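Local coordinates for protein pertussis toxin-like subunit ArtA (Escherichia coli, PDB 4Z9D) that probably transfers ADP-ribose from NAD to trimeric G proteins of the host cell, as the enzymatic subunit of a pertussis-like AB5 toxin, at residues N85-Y97 with R110-V122. The protein carries 2 engineered substitutions. Numbering follows the deposited sequence.
Sequences NNIFYPIQPSVNY and RIMMREDNDIVAV. Engineered in segment 110-122: D116 (natural residue Gln), D118 (natural residue Glu).
F88-P90 and D118-V122 pair as antiparallel strands, Y89 and V120 forming the hydrogen-bonded pair with Y89 N to V120 O at 2.8 Å and V120 N to Y89 O at 2.9 Å. V122 N to I87 O extends the ladder at one end; at the other, I91 N reaches D118 O only weakly (3.4 Å). On one face of the sheet the methyl of A121 sits over the centre of the F88 ring in a CH-pi contact, CB 3.9 Å from the centroid, while I119 CG2 meets the ring's edge. On the opposite face lie Y89 and V120. Just past strand 88-90, I91 CG1 stands between the backbone N and carbonyl carbon (chi1 62°), bringing CD1 to 3.6 Å from CB of D118, an engineered residue lining the NAD pocket. The M113 chain turns about its CG-SD bond, and its CE meets V95 CG1 tip to tip at 3.8 Å. A water joins N96 OD1 to R110 NH2, whereas R110 NH1 hydrogen-bonds to T99 OG1. The sheet is three-stranded: strand 118-122 lies in the middle, between 88-90 and 50-54. V7 of strand 6-11 packs on F88 and I119, and helix 32-37 meets I91 and M113 through L36.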
ATOM      1  N   ASN A  85      -1.075   8.181   9.208  1.00  8.55           N
ATOM      2  CA  ASN A  85      -1.905   8.915  10.165  1.00 10.97           C
ATOM      3  C   ASN A  85      -3.318   8.333  10.149  1.00  8.65           C
ATOM      4  O   ASN A  85      -3.486   7.171   9.790  1.00  6.87           O
ATOM      5  CB  ASN A  85      -1.888  10.424   9.883  1.00 12.88           C
ATOM      6  CG  ASN A  85      -2.336  10.779   8.488  1.00 15.81           C
ATOM      7  OD1 ASN A  85      -2.977   9.985   7.794  1.00 15.02           O
ATOM      8  ND2 ASN A  85      -2.013  12.005   8.066  1.00 14.74           N
ATOM      9  N   ASN A  86      -4.322   9.103  10.572  1.00  8.32           N
ATOM     10  CA  ASN A  86      -5.661   8.534  10.762  1.00  6.22           C
ATOM     11  C   ASN A  86      -6.374   8.184   9.444  1.00  8.81           C
ATOM     12  O   ASN A  86      -7.479   7.653   9.447  1.00  9.19           O
ATOM     13  CB  ASN A  86      -6.542   9.479  11.581  1.00  8.94           C
ATOM     14  CG  ASN A  86      -6.161   9.521  13.059  1.00 13.67           C
ATOM     15  OD1 ASN A  86      -6.706  10.329  13.811  1.00 11.40           O
ATOM     16  ND2 ASN A  86      -5.245   8.646  13.483  1.00  9.84           N
ATOM     17  N   ILE A  87      -5.726   8.501   8.332  1.00 10.09           N
ATOM     18  CA  ILE A  87      -6.179   8.134   6.994  1.00 12.40           C
ATOM     19  C   ILE A  87      -5.899   6.649   6.719  1.00 11.39           C
ATOM     20  O   ILE A  87      -6.524   6.029   5.853  1.00  8.53           O
ATOM     21  CB  ILE A  87      -5.431   9.009   5.929  1.00 18.68           C
ATOM     22  CG1 ILE A  87      -5.666  10.503   6.180  1.00 20.16           C
ATOM     23  CG2 ILE A  87      -5.786   8.620   4.488  1.00 18.33           C
ATOM     24  CD1 ILE A  87      -4.842  11.410   5.272  1.00 22.69           C
ATOM     25  N   PHE A  88      -4.994   6.084   7.514  1.00  6.31           N
ATOM     26  CA  PHE A  88      -4.492   4.723   7.341  1.00  9.37           C
ATOM     27  C   PHE A  88      -5.157   3.782   8.329  1.00  8.58           C
ATOM     28  O   PHE A  88      -5.327   4.121   9.499  1.00  9.93           O
ATOM     29  CB  PHE A  88      -2.969   4.677   7.531  1.00  6.98           C
ATOM     30  CG  PHE A  88      -2.191   5.461   6.500  1.00  8.26           C
ATOM     31  CD1 PHE A  88      -2.252   6.852   6.472  1.00  9.93           C
ATOM     32  CD2 PHE A  88      -1.377   4.808   5.579  1.00  6.74           C
ATOM     33  CE1 PHE A  88      -1.523   7.585   5.552  1.00  8.15           C
ATOM     34  CE2 PHE A  88      -0.641   5.531   4.646  1.00  8.50           C
ATOM     35  CZ  PHE A  88      -0.714   6.925   4.633  1.00  7.08           C
ATOM     36  N   TYR A  89      -5.523   2.600   7.857  1.00  6.45           N
ATOM     37  CA  TYR A  89      -6.169   1.571   8.687  1.00  7.35           C
ATOM     38  C   TYR A  89      -5.471   0.233   8.526  1.00  8.62           C
ATOM     39  O   TYR A  89      -5.301  -0.225   7.405  1.00  8.27           O
ATOM     40  CB  TYR A  89      -7.641   1.382   8.297  1.00  7.46           C
ATOM     41  CG  TYR A  89      -8.549   2.562   8.543  1.00  6.98           C
ATOM     42  CD1 TYR A  89      -8.579   3.644   7.668  1.00  8.51           C
ATOM     43  CD2 TYR A  89      -9.430   2.561   9.618  1.00  8.63           C
ATOM     44  CE1 TYR A  89      -9.433   4.719   7.892  1.00 10.86           C
ATOM     45  CE2 TYR A  89     -10.292   3.631   9.843  1.00  6.77           C
ATOM     46  CZ  TYR A  89     -10.286   4.694   8.981  1.00  7.58           C
ATOM     47  OH  TYR A  89     -11.142   5.745   9.209  1.00 17.07           O
ATOM     48  N   PRO A  90      -5.047  -0.391   9.631  1.00  7.11           N
ATOM     49  CA  PRO A  90      -4.674  -1.806   9.540  1.00  7.81           C
ATOM     50  C   PRO A  90      -5.911  -2.612   9.145  1.00 10.92           C
ATOM     51  O   PRO A  90      -7.012  -2.255   9.569  1.00  9.97           O
ATOM     52  CB  PRO A  90      -4.213  -2.153  10.963  1.00 10.17           C
ATOM     53  CG  PRO A  90      -3.982  -0.830  11.637  1.00 12.68           C
ATOM     54  CD  PRO A  90      -4.964   0.115  11.005  1.00 12.88           C
ATOM     55  N   ILE A  91      -5.764  -3.680   8.366  1.00  9.05           N
ATOM     56  CA  ILE A  91      -6.963  -4.319   7.829  1.00 10.44           C
ATOM     57  C   ILE A  91      -7.681  -5.247   8.817  1.00  8.94           C
ATOM     58  O   ILE A  91      -8.862  -5.525   8.658  1.00  8.32           O
ATOM     59  CB  ILE A  91      -6.651  -5.125   6.542  1.00 12.46           C
ATOM     60  CG1 ILE A  91      -5.664  -6.255   6.805  1.00 12.15           C
ATOM     61  CG2 ILE A  91      -6.129  -4.203   5.440  1.00 10.86           C
ATOM     62  CD1 ILE A  91      -5.413  -7.102   5.581  1.00 13.40           C
ATOM     63  N   GLN A  92      -6.990  -5.698   9.854  1.00 10.82           N
ATOM     64  CA  GLN A  92      -7.534  -6.749  10.712  1.00 13.14           C
ATOM     65  C   GLN A  92      -8.878  -6.419  11.408  1.00 10.28           C
ATOM     66  O   GLN A  92      -9.772  -7.262  11.422  1.00 10.68           O
ATOM     67  CB  GLN A  92      -6.482  -7.137  11.759  1.00 13.51           C
ATOM     68  CG  GLN A  92      -6.864  -8.291  12.651  1.00 18.13           C
ATOM     69  CD  GLN A  92      -5.730  -8.666  13.600  1.00 29.46           C
ATOM     70  OE1 GLN A  92      -4.845  -9.446  13.245  1.00 37.87           O
ATOM     71  NE2 GLN A  92      -5.755  -8.110  14.810  1.00 28.59           N
ATOM     72  N   PRO A  93      -9.032  -5.212  12.000  1.00 10.12           N
ATOM     73  CA  PRO A  93     -10.331  -4.918  12.620  1.00  9.67           C
ATOM     74  C   PRO A  93     -11.477  -4.956  11.618  1.00  9.00           C
ATOM     75  O   PRO A  93     -12.610  -5.331  11.961  1.00  9.36           O
ATOM     76  CB  PRO A  93     -10.147  -3.500  13.175  1.00 11.55           C
ATOM     77  CG  PRO A  93      -8.669  -3.400  13.412  1.00 12.67           C
ATOM     78  CD  PRO A  93      -8.056  -4.138  12.264  1.00 12.29           C
ATOM     79  N   SER A  94     -11.190  -4.558  10.385  1.00  7.03           N
ATOM     80  CA  SER A  94     -12.232  -4.563   9.362  1.00  8.32           C
ATOM     81  C   SER A  94     -12.524  -5.983   8.904  1.00  9.77           C
ATOM     82  O   SER A  94     -13.683  -6.341   8.684  1.00  6.92           O
ATOM     83  CB  SER A  94     -11.843  -3.685   8.179  1.00  8.10           C
ATOM     84  OG  SER A  94     -11.836  -2.320   8.564  1.00  7.84           O
ATOM     85  N   VAL A  95     -11.482  -6.795   8.780  1.00 11.28           N
ATOM     86  CA  VAL A  95     -11.669  -8.197   8.406  1.00 11.79           C
ATOM     87  C   VAL A  95     -12.494  -8.909   9.487  1.00 12.34           C
ATOM     88  O   VAL A  95     -13.380  -9.707   9.178  1.00 12.96           O
ATOM     89  CB  VAL A  95     -10.311  -8.905   8.184  1.00 13.83           C
ATOM     90  CG1 VAL A  95     -10.474 -10.419   8.189  1.00 13.12           C
ATOM     91  CG2 VAL A  95      -9.669  -8.426   6.870  1.00 10.92           C
ATOM     92  N   ASN A  96     -12.215  -8.600  10.751  1.00 11.40           N
ATOM     93  CA  ASN A  96     -13.004  -9.150  11.856  1.00 14.92           C
ATOM     94  C   ASN A  96     -14.462  -8.689  11.806  1.00 16.43           C
ATOM     95  O   ASN A  96     -15.377  -9.459  12.086  1.00 15.69           O
ATOM     96  CB  ASN A  96     -12.390  -8.782  13.204  1.00 13.64           C
ATOM     97  CG  ASN A  96     -11.077  -9.503  13.466  1.00 19.53           C
ATOM     98  OD1 ASN A  96     -10.697 -10.421  12.732  1.00 20.36           O
ATOM     99  ND2 ASN A  96     -10.381  -9.100  14.530  1.00 20.92           N
ATOM    100  N   TYR A  97     -14.672  -7.412  11.515  1.00 11.36           N
ATOM    101  CA  TYR A  97     -16.021  -6.886  11.372  1.00  9.83           C
ATOM    102  C   TYR A  97     -16.792  -7.532  10.217  1.00 12.05           C
ATOM    103  O   TYR A  97     -17.933  -7.945  10.385  1.00 13.72           O
ATOM    104  CB  TYR A  97     -15.967  -5.373  11.197  1.00  9.86           C
ATOM    105  CG  TYR A  97     -17.304  -4.742  10.879  1.00  9.17           C
ATOM    106  CD1 TYR A  97     -18.234  -4.520  11.880  1.00 10.88           C
ATOM    107  CD2 TYR A  97     -17.609  -4.318   9.587  1.00  9.27           C
ATOM    108  CE1 TYR A  97     -19.466  -3.919  11.602  1.00 12.94           C
ATOM    109  CE2 TYR A  97     -18.827  -3.704   9.296  1.00 12.08           C
ATOM    110  CZ  TYR A  97     -19.753  -3.515  10.314  1.00 10.92           C
ATOM    111  OH  TYR A  97     -20.965  -2.917  10.053  1.00 12.08           O
ATOM    112  N   ARG A 110      -6.815 -16.031   4.329  1.00 17.41           N
ATOM    113  CA  ARG A 110      -6.330 -15.824   5.689  1.00 18.02           C
ATOM    114  C   ARG A 110      -4.845 -16.125   5.786  1.00 17.27           C
ATOM    115  O   ARG A 110      -4.129 -15.477   6.550  1.00 14.76           O
ATOM    116  CB  ARG A 110      -7.134 -16.658   6.687  1.00 19.49           C
ATOM    117  CG  ARG A 110      -8.622 -16.302   6.678  1.00 22.86           C
ATOM    118  CD  ARG A 110      -9.307 -16.559   8.007  1.00 26.35           C
ATOM    119  NE  ARG A 110     -10.703 -16.121   7.979  1.00 21.36           N
ATOM    120  CZ  ARG A 110     -11.152 -15.026   8.582  1.00 25.32           C
ATOM    121  NH1 ARG A 110     -12.440 -14.703   8.508  1.00 24.25           N
ATOM    122  NH2 ARG A 110     -10.315 -14.252   9.260  1.00 25.05           N
ATOM    123  N   ILE A 111      -4.377 -17.100   5.012  1.00 15.64           N
ATOM    124  CA  ILE A 111      -2.941 -17.362   4.939  1.00 19.54           C
ATOM    125  C   ILE A 111      -2.187 -16.152   4.367  1.00 15.36           C
ATOM    126  O   ILE A 111      -1.119 -15.792   4.850  1.00 14.73           O
ATOM    127  CB  ILE A 111      -2.651 -18.629   4.107  1.00 15.01           C
ATOM    128  CG1 ILE A 111      -2.826 -19.863   4.995  1.00 20.42           C
ATOM    129  CG2 ILE A 111      -1.234 -18.622   3.550  1.00 15.55           C
ATOM    130  CD1 ILE A 111      -2.753 -21.153   4.249  1.00 20.62           C
ATOM    131  N   MET A 112      -2.759 -15.515   3.356  1.00 14.79           N
ATOM    132  CA  MET A 112      -2.140 -14.348   2.738  1.00 14.47           C
ATOM    133  C   MET A 112      -2.079 -13.140   3.691  1.00 18.91           C
ATOM    134  O   MET A 112      -1.208 -12.275   3.540  1.00 15.51           O
ATOM    135  CB  MET A 112      -2.900 -13.978   1.455  1.00 20.83           C
ATOM    136  CG  MET A 112      -2.693 -14.969   0.296  1.00 21.76           C
ATOM    137  SD  MET A 112      -0.985 -14.962  -0.313  1.00 20.50           S
ATOM    138  CE  MET A 112      -0.919 -13.345  -1.096  1.00 22.81           C
ATOM    139  N   MET A 113      -2.990 -13.090   4.669  1.00 17.07           N
ATOM    140  CA  MET A 113      -3.079 -11.957   5.614  1.00 15.25           C
ATOM    141  C   MET A 113      -2.407 -12.260   6.948  1.00 18.87           C
ATOM    142  O   MET A 113      -2.438 -11.453   7.875  1.00 17.65           O
ATOM    143  CB  MET A 113      -4.541 -11.589   5.895  1.00 16.53           C
ATOM    144  CG  MET A 113      -5.378 -11.235   4.690  1.00 19.15           C
ATOM    145  SD  MET A 113      -7.008 -10.594   5.184  1.00 18.08           S
ATOM    146  CE  MET A 113      -7.706 -11.975   6.086  1.00 13.20           C
ATOM    147  N   ARG A 114      -1.791 -13.432   7.010  1.00 16.12           N
ATOM    148  CA  ARG A 114      -1.296 -13.998   8.261  0.60 19.04           C
ATOM    149  C   ARG A 114      -0.303 -13.132   9.029  1.00 19.16           C
ATOM    150  O   ARG A 114      -0.315 -13.123  10.266  1.00 18.35           O
ATOM    151  CB  ARG A 114      -0.648 -15.350   7.976  0.60 18.36           C
ATOM    152  CG  ARG A 114      -1.049 -16.453   8.929  0.60 19.68           C
ATOM    153  CD  ARG A 114      -0.222 -17.693   8.619  0.60 19.81           C
ATOM    154  NE  ARG A 114       1.193 -17.347   8.604  0.60 20.09           N
ATOM    155  CZ  ARG A 114       2.050 -17.668   9.564  0.60 17.19           C
ATOM    156  NH1 ARG A 114       1.646 -18.378  10.609  0.60 21.68           N
ATOM    157  NH2 ARG A 114       3.314 -17.293   9.466  0.60 19.62           N
ATOM    158  N   GLU A 115       0.548 -12.403   8.317  1.00 14.20           N
ATOM    159  CA  GLU A 115       1.622 -11.677   8.986  1.00 19.38           C
ATOM    160  C   GLU A 115       1.181 -10.281   9.420  1.00 16.70           C
ATOM    161  O   GLU A 115       1.934  -9.569  10.080  1.00 14.76           O
ATOM    162  CB  GLU A 115       2.840 -11.605   8.066  1.00 21.92           C
ATOM    163  CG  GLU A 115       3.781 -12.785   8.232  1.00 21.37           C
ATOM    164  CD  GLU A 115       4.799 -12.858   7.116  1.00 40.19           C
ATOM    165  OE1 GLU A 115       4.381 -13.137   5.967  1.00 47.52           O
ATOM    166  OE2 GLU A 115       6.004 -12.642   7.378  1.00 42.00           O
ATOM    167  N   ASP A 116      -0.045  -9.914   9.059  1.00 14.38           N
ATOM    168  CA  ASP A 116      -0.669  -8.668   9.517  1.00 15.07           C
ATOM    169  C   ASP A 116       0.100  -7.378   9.234  1.00 14.86           C
ATOM    170  O   ASP A 116       0.060  -6.445  10.038  1.00 16.18           O
ATOM    171  CB  ASP A 116      -0.917  -8.748  11.026  1.00 19.82           C
ATOM    172  CG  ASP A 116      -1.887  -9.841  11.399  1.00 27.22           C
ATOM    173  OD1 ASP A 116      -2.724 -10.224  10.545  1.00 25.77           O
ATOM    174  OD2 ASP A 116      -1.798 -10.329  12.547  1.00 37.27           O
ATOM    175  N   ASN A 117       0.750  -7.291   8.083  1.00 10.15           N
ATOM    176  CA  ASN A 117       1.469  -6.067   7.726  1.00  9.84           C
ATOM    177  C   ASN A 117       0.701  -5.147   6.790  1.00 11.30           C
ATOM    178  O   ASN A 117       1.172  -4.058   6.463  1.00 13.42           O
ATOM    179  CB  ASN A 117       2.805  -6.430   7.100  1.00 12.18           C
ATOM    180  CG  ASN A 117       3.683  -7.204   8.050  1.00 16.10           C
ATOM    181  OD1 ASN A 117       3.776  -6.866   9.231  1.00 18.14           O
ATOM    182  ND2 ASN A 117       4.292  -8.275   7.560  1.00 12.61           N
ATOM    183  N   ASP A 118      -0.480  -5.571   6.359  1.00 10.89           N
ATOM    184  CA  ASP A 118      -1.255  -4.752   5.431  1.00 10.26           C
ATOM    185  C   ASP A 118      -1.944  -3.585   6.107  1.00 12.28           C
ATOM    186  O   ASP A 118      -2.597  -3.745   7.141  1.00 10.61           O
ATOM    187  CB  ASP A 118      -2.303  -5.587   4.699  1.00 14.20           C
ATOM    188  CG  ASP A 118      -1.686  -6.633   3.799  1.00 25.49           C
ATOM    189  OD1 ASP A 118      -1.222  -6.243   2.705  1.00 25.34           O
ATOM    190  OD2 ASP A 118      -1.676  -7.831   4.170  1.00 33.87           O
ATOM    191  N   ILE A 119      -1.796  -2.416   5.491  1.00  7.64           N
ATOM    192  CA  ILE A 119      -2.446  -1.195   5.947  1.00 10.62           C
ATOM    193  C   ILE A 119      -2.982  -0.487   4.708  1.00  9.42           C
ATOM    194  O   ILE A 119      -2.282  -0.387   3.700  1.00 11.72           O
ATOM    195  CB  ILE A 119      -1.488  -0.290   6.736  1.00 11.86           C
ATOM    196  CG1 ILE A 119      -1.183  -0.925   8.101  1.00 12.73           C
ATOM    197  CG2 ILE A 119      -2.094   1.085   6.938  1.00 10.31           C
ATOM    198  CD1 ILE A 119      -0.216  -0.151   8.917  1.00 19.57           C
ATOM    199  N   VAL A 120      -4.231  -0.038   4.737  1.00  6.50           N
ATOM    200  CA  VAL A 120      -4.740   0.715   3.597  1.00  7.12           C
ATOM    201  C   VAL A 120      -4.988   2.162   3.981  1.00 10.56           C
ATOM    202  O   VAL A 120      -5.411   2.441   5.098  1.00  8.13           O
ATOM    203  CB  VAL A 120      -6.048   0.119   3.026  1.00  8.47           C
ATOM    204  CG1 VAL A 120      -5.799  -1.299   2.496  1.00 14.48           C
ATOM    205  CG2 VAL A 120      -7.133   0.085   4.081  1.00  7.53           C
ATOM    206  N   ALA A 121      -4.737   3.073   3.042  1.00  8.65           N
ATOM    207  CA  ALA A 121      -5.119   4.470   3.217  1.00  6.94           C
ATOM    208  C   ALA A 121      -6.372   4.692   2.420  1.00  8.36           C
ATOM    209  O   ALA A 121      -6.539   4.136   1.332  1.00  8.93           O
ATOM    210  CB  ALA A 121      -4.026   5.398   2.757  1.00  4.90           C
ATOM    211  N   VAL A 122      -7.258   5.522   2.939  1.00  8.08           N
ATOM    212  CA  VAL A 122      -8.487   5.780   2.210  1.00  5.80           C
ATOM    213  C   VAL A 122      -8.383   7.063   1.375  1.00  8.15           C
ATOM    214  O   VAL A 122      -8.017   8.129   1.875  1.00  8.45           O
ATOM    215  CB  VAL A 122      -9.704   5.835   3.170  1.00 14.17           C
ATOM    216  CG1 VAL A 122      -9.914   4.473   3.824  1.00 14.33           C
ATOM    217  CG2 VAL A 122      -9.535   6.926   4.234  1.00 17.46           C
TER
HETATM  218  O   HOH W   1     -11.560 -12.326  11.077  1.00 21.51           O